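Local coordinates for uncharacterized protein ATU1752 (Agrobacterium tumefaciens, PDB 3FHM) that is of unknown function but carries a pair of CBS domains that bind the nucleotides AMP and NADH, consistent with a nucleotide-sensing role, at residues 26-37 against 136-147. Residues are numbered along the deposited sequence; the frame is centred on the assembly and turned at random.
Sequences VKDLLDRKGRDV and AGIISIGDVVKA. With NAI (1,4-dihydronicotinamide adenine dinucleotide), chain F.
I139 lays its CD1 methyl over the side of helix 26-33, meeting L29 CB at 3.6 Å and L30 CD2 at 3.9 Å. Its chi1 of -66° sets CG1 beside the backbone N and anti to the carbonyl carbon, and chi2 of -56° then carries CD1 on to L29 and L30. CG1 also lies against both methyls of V26, the two side chains crossing obliquely; one strand residue thus engages three helix residues. The helix axis runs nearly perpendicular to strand 136-140 (95°) and to helix 141-147. L29 reaches the latter as well: its CD2 lies 4.1 Å from A147 CB, while R32 brings the edge of its guanidinium to A147. Around I139 the helix-to-strand packing is apolar; L115 and V129 also line I139.

Toward the dinucleotide the contact becomes polar. K33 crosses D143 at about a right angle, and its NZ stands 3.0 Å from I138 O and 4.5 Å from D143 OD2. The D143 carboxylate accepts both adenosine ribose hydroxyls, O3B at OD1 (2.6 Å) and O2B at OD2 (2.7 Å). S140 N also donates to OD2, from the anti side, and a weak return bond from D143 N to S140 OG completes a capping box at the start of helix 141-147. S140 OG in turn donates to phosphate oxygen O2N of the dinucleotide. V37 CG1 and I138 CG2 border the adenine, the latter 3.5 Å from its C4A.

This nucleotide cleft draws on both CBS sequence repeats: mainly apolar contacts join the two segments, while the ribose-bound carboxylate is braced by its own helix cap and probably stabilised electrostatically by K33.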
# COMPACT_ATOMS: atom_id res chain seq x y z
N VAL A 26 20.38 -2.34 -0.18
CA VAL A 26 19.49 -2.65 -1.30
C VAL A 26 19.94 -3.90 -2.11
O VAL A 26 19.15 -4.80 -2.37
CB VAL A 26 19.20 -1.40 -2.20
CG1 VAL A 26 18.65 -1.78 -3.55
CG2 VAL A 26 18.23 -0.50 -1.56
N LYS A 27 21.22 -3.96 -2.45
CA LYS A 27 21.81 -5.14 -3.11
C LYS A 27 21.40 -6.50 -2.47
O LYS A 27 21.12 -7.48 -3.18
CB LYS A 27 23.32 -4.96 -3.10
CG LYS A 27 24.09 -5.80 -4.09
CD LYS A 27 24.90 -6.90 -3.40
CE LYS A 27 25.84 -7.57 -4.39
NZ LYS A 27 26.45 -8.78 -3.78
N ASP A 28 21.33 -6.52 -1.13
CA ASP A 28 21.01 -7.70 -0.35
C ASP A 28 19.56 -8.15 -0.50
O ASP A 28 19.25 -9.35 -0.58
CB ASP A 28 21.28 -7.41 1.14
CG ASP A 28 22.79 -7.12 1.45
OD1 ASP A 28 23.04 -6.22 2.30
OD2 ASP A 28 23.70 -7.77 0.87
N LEU A 29 18.67 -7.16 -0.51
CA LEU A 29 17.24 -7.41 -0.63
C LEU A 29 16.92 -7.96 -2.02
O LEU A 29 16.10 -8.91 -2.17
CB LEU A 29 16.43 -6.13 -0.33
CG LEU A 29 16.59 -5.32 0.99
CD1 LEU A 29 15.24 -4.87 1.54
CD2 LEU A 29 17.31 -6.08 2.09
N LEU A 30 17.61 -7.38 -3.03
CA LEU A 30 17.44 -7.81 -4.39
C LEU A 30 17.82 -9.27 -4.61
O LEU A 30 17.11 -9.99 -5.33
CB LEU A 30 18.22 -6.90 -5.31
CG LEU A 30 17.58 -5.52 -5.33
CD1 LEU A 30 18.38 -4.52 -6.17
CD2 LEU A 30 16.13 -5.62 -5.77
N ASP A 31 18.91 -9.70 -3.96
CA ASP A 31 19.39 -11.07 -3.99
C ASP A 31 18.40 -12.10 -3.46
O ASP A 31 18.38 -13.25 -3.91
CB ASP A 31 20.69 -11.17 -3.23
CG ASP A 31 21.85 -10.53 -3.99
OD1 ASP A 31 23.02 -10.89 -3.71
OD2 ASP A 31 21.59 -9.65 -4.86
N ARG A 32 17.59 -11.65 -2.51
CA ARG A 32 16.60 -12.51 -1.85
C ARG A 32 15.34 -12.58 -2.68
O ARG A 32 14.87 -13.68 -2.95
CB ARG A 32 16.26 -11.92 -0.46
CG ARG A 32 16.21 -12.86 0.70
CD ARG A 32 17.08 -12.30 1.84
NE ARG A 32 16.41 -11.29 2.68
CZ ARG A 32 16.19 -11.39 4.00
NH1 ARG A 32 16.61 -12.47 4.69
NH2 ARG A 32 15.57 -10.42 4.66
N LYS A 33 14.80 -11.41 -3.09
CA LYS A 33 13.46 -11.33 -3.71
C LYS A 33 13.44 -11.36 -5.26
O LYS A 33 12.56 -11.99 -5.84
CB LYS A 33 12.64 -10.17 -3.15
CG LYS A 33 12.89 -8.84 -3.83
CD LYS A 33 11.66 -7.98 -3.77
CE LYS A 33 11.80 -6.74 -4.64
NZ LYS A 33 11.21 -6.84 -6.05
N GLY A 34 14.39 -10.69 -5.92
CA GLY A 34 14.49 -10.73 -7.38
C GLY A 34 14.77 -9.39 -7.99
O GLY A 34 14.45 -8.36 -7.39
N ARG A 35 15.34 -9.41 -9.18
CA ARG A 35 15.69 -8.15 -9.87
C ARG A 35 14.68 -7.63 -10.90
O ARG A 35 14.84 -6.54 -11.44
CB ARG A 35 17.14 -8.15 -10.39
CG ARG A 35 17.98 -7.08 -9.65
CD ARG A 35 19.49 -7.27 -9.77
NE ARG A 35 19.85 -8.43 -8.98
CZ ARG A 35 20.56 -8.39 -7.86
NH1 ARG A 35 21.06 -7.25 -7.40
NH2 ARG A 35 20.80 -9.51 -7.20
N ASP A 36 13.62 -8.40 -11.15
CA ASP A 36 12.66 -8.05 -12.17
C ASP A 36 11.74 -6.88 -11.85
O ASP A 36 11.45 -6.64 -10.69
CB ASP A 36 11.87 -9.25 -12.64
CG ASP A 36 12.41 -9.78 -13.99
OD1 ASP A 36 12.99 -10.90 -14.00
OD2 ASP A 36 12.29 -9.06 -15.04
N VAL A 37 11.35 -6.11 -12.86
CA VAL A 37 10.31 -5.08 -12.65
C VAL A 37 9.13 -5.21 -13.61
O VAL A 37 9.33 -5.27 -14.83
CB VAL A 37 10.81 -3.63 -12.80
CG1 VAL A 37 9.88 -2.70 -12.05
CG2 VAL A 37 12.24 -3.48 -12.28
N ALA A 136 16.97 -1.22 -12.43
CA ALA A 136 17.59 -2.49 -12.00
C ALA A 136 16.83 -3.21 -10.89
O ALA A 136 17.27 -4.23 -10.39
CB ALA A 136 19.09 -2.29 -11.58
N GLY A 137 15.70 -2.67 -10.48
CA GLY A 137 14.85 -3.44 -9.60
C GLY A 137 13.92 -2.51 -8.87
O GLY A 137 13.91 -1.34 -9.15
N ILE A 138 13.16 -3.04 -7.92
CA ILE A 138 12.22 -2.22 -7.17
C ILE A 138 12.14 -2.74 -5.77
O ILE A 138 12.06 -3.97 -5.57
CB ILE A 138 10.80 -2.13 -7.87
CG1 ILE A 138 9.97 -0.95 -7.32
CG2 ILE A 138 10.08 -3.53 -7.97
CD1 ILE A 138 8.77 -0.55 -8.18
N ILE A 139 12.20 -1.81 -4.80
CA ILE A 139 12.06 -2.11 -3.35
C ILE A 139 10.74 -1.52 -2.81
O ILE A 139 10.42 -0.32 -3.07
CB ILE A 139 13.24 -1.50 -2.49
CG1 ILE A 139 14.64 -2.15 -2.77
CG2 ILE A 139 12.84 -1.47 -0.97
CD1 ILE A 139 14.82 -3.80 -2.61
N SER A 140 10.00 -2.34 -2.06
CA SER A 140 8.77 -1.90 -1.44
C SER A 140 8.84 -1.93 0.11
O SER A 140 9.62 -2.72 0.72
CB SER A 140 7.71 -2.86 -1.85
OG SER A 140 7.56 -3.70 -0.75
N ILE A 141 8.00 -1.08 0.74
CA ILE A 141 7.90 -1.06 2.21
C ILE A 141 7.80 -2.48 2.87
O ILE A 141 8.27 -2.67 3.95
CB ILE A 141 6.76 -0.14 2.68
CG1 ILE A 141 6.96 0.27 4.15
CG2 ILE A 141 5.36 -0.80 2.50
CD1 ILE A 141 5.97 1.35 4.64
N GLY A 142 7.20 -3.45 2.20
CA GLY A 142 6.99 -4.78 2.78
C GLY A 142 8.28 -5.58 2.73
O GLY A 142 8.54 -6.41 3.59
N ASP A 143 9.13 -5.31 1.72
CA ASP A 143 10.51 -5.85 1.64
C ASP A 143 11.38 -5.36 2.86
O ASP A 143 11.93 -6.17 3.64
CB ASP A 143 11.15 -5.44 0.29
CG ASP A 143 10.37 -6.00 -0.98
OD1 ASP A 143 9.95 -7.19 -1.07
OD2 ASP A 143 10.20 -5.23 -1.94
N VAL A 144 11.47 -4.04 2.98
CA VAL A 144 12.10 -3.35 4.07
C VAL A 144 11.67 -3.99 5.40
O VAL A 144 12.54 -4.38 6.20
CB VAL A 144 11.71 -1.81 4.02
CG1 VAL A 144 11.94 -1.14 5.35
CG2 VAL A 144 12.44 -1.08 2.88
N VAL A 145 10.36 -4.10 5.64
CA VAL A 145 9.86 -4.64 6.91
C VAL A 145 10.27 -6.12 7.16
O VAL A 145 10.82 -6.45 8.20
CB VAL A 145 8.33 -4.50 7.08
CG1 VAL A 145 7.87 -5.36 8.35
CG2 VAL A 145 7.88 -3.01 7.17
N LYS A 146 10.00 -7.00 6.19
CA LYS A 146 10.44 -8.37 6.28
C LYS A 146 11.94 -8.49 6.61
O LYS A 146 12.33 -9.31 7.45
CB LYS A 146 10.10 -9.10 5.01
CG LYS A 146 10.85 -10.40 4.84
CD LYS A 146 10.10 -11.32 3.84
CE LYS A 146 10.40 -12.83 4.01
NZ LYS A 146 9.60 -13.70 3.08
N ALA A 147 12.77 -7.65 5.97
CA ALA A 147 14.20 -7.63 6.23
C ALA A 147 14.56 -7.33 7.70
O ALA A 147 15.54 -7.88 8.27
CB ALA A 147 14.89 -6.64 5.32
PA NAI F . 3.29 -4.69 -2.98
O1A NAI F . 2.16 -5.60 -2.71
O2A NAI F . 3.26 -3.56 -4.00
O5B NAI F . 4.54 -5.55 -3.44
C5B NAI F . 4.61 -6.98 -3.20
C4B NAI F . 5.92 -7.49 -3.73
O4B NAI F . 6.04 -7.24 -5.13
C3B NAI F . 7.00 -6.66 -3.10
O3B NAI F . 8.02 -7.64 -2.79
C2B NAI F . 7.50 -5.74 -4.15
O2B NAI F . 8.88 -5.91 -4.14
C1B NAI F . 7.13 -6.41 -5.43
N9A NAI F . 6.78 -5.45 -6.49
C8A NAI F . 6.01 -4.35 -6.37
N7A NAI F . 5.94 -3.71 -7.56
C5A NAI F . 6.64 -4.40 -8.45
C6A NAI F . 6.95 -4.28 -9.88
N6A NAI F . 6.45 -3.23 -10.59
N1A NAI F . 7.73 -5.21 -10.48
C2A NAI F . 8.21 -6.24 -9.76
N3A NAI F . 7.94 -6.40 -8.46
C4A NAI F . 7.19 -5.53 -7.76
O3 NAI F . 4.00 -3.99 -1.72
PN NAI F . 3.77 -4.05 -0.10
O1N NAI F . 2.96 -2.98 0.56
O2N NAI F . 5.21 -4.07 0.28
O5D NAI F . 3.04 -5.46 0.16
C5D NAI F . 1.64 -5.71 0.37
C4D NAI F . 1.54 -6.67 1.54
O4D NAI F . 2.34 -7.84 1.27
C3D NAI F . 2.12 -6.02 2.84
O3D NAI F . 1.30 -6.30 3.99
C2D NAI F . 3.47 -6.67 3.10
O2D NAI F . 3.82 -6.73 4.50
C1D NAI F . 3.27 -8.02 2.37
N1N NAI F . 4.51 -8.46 1.82
C2N NAI F . 4.90 -9.70 2.16
C3N NAI F . 6.13 -10.22 1.68
C7N NAI F . 6.49 -11.64 2.06
O7N NAI F . 7.53 -12.16 1.63
N7N NAI F . 5.61 -12.32 2.82
C4N NAI F . 6.95 -9.43 0.84
C5N NAI F . 6.52 -8.12 0.52
C6N NAI F . 5.27 -7.63 1.02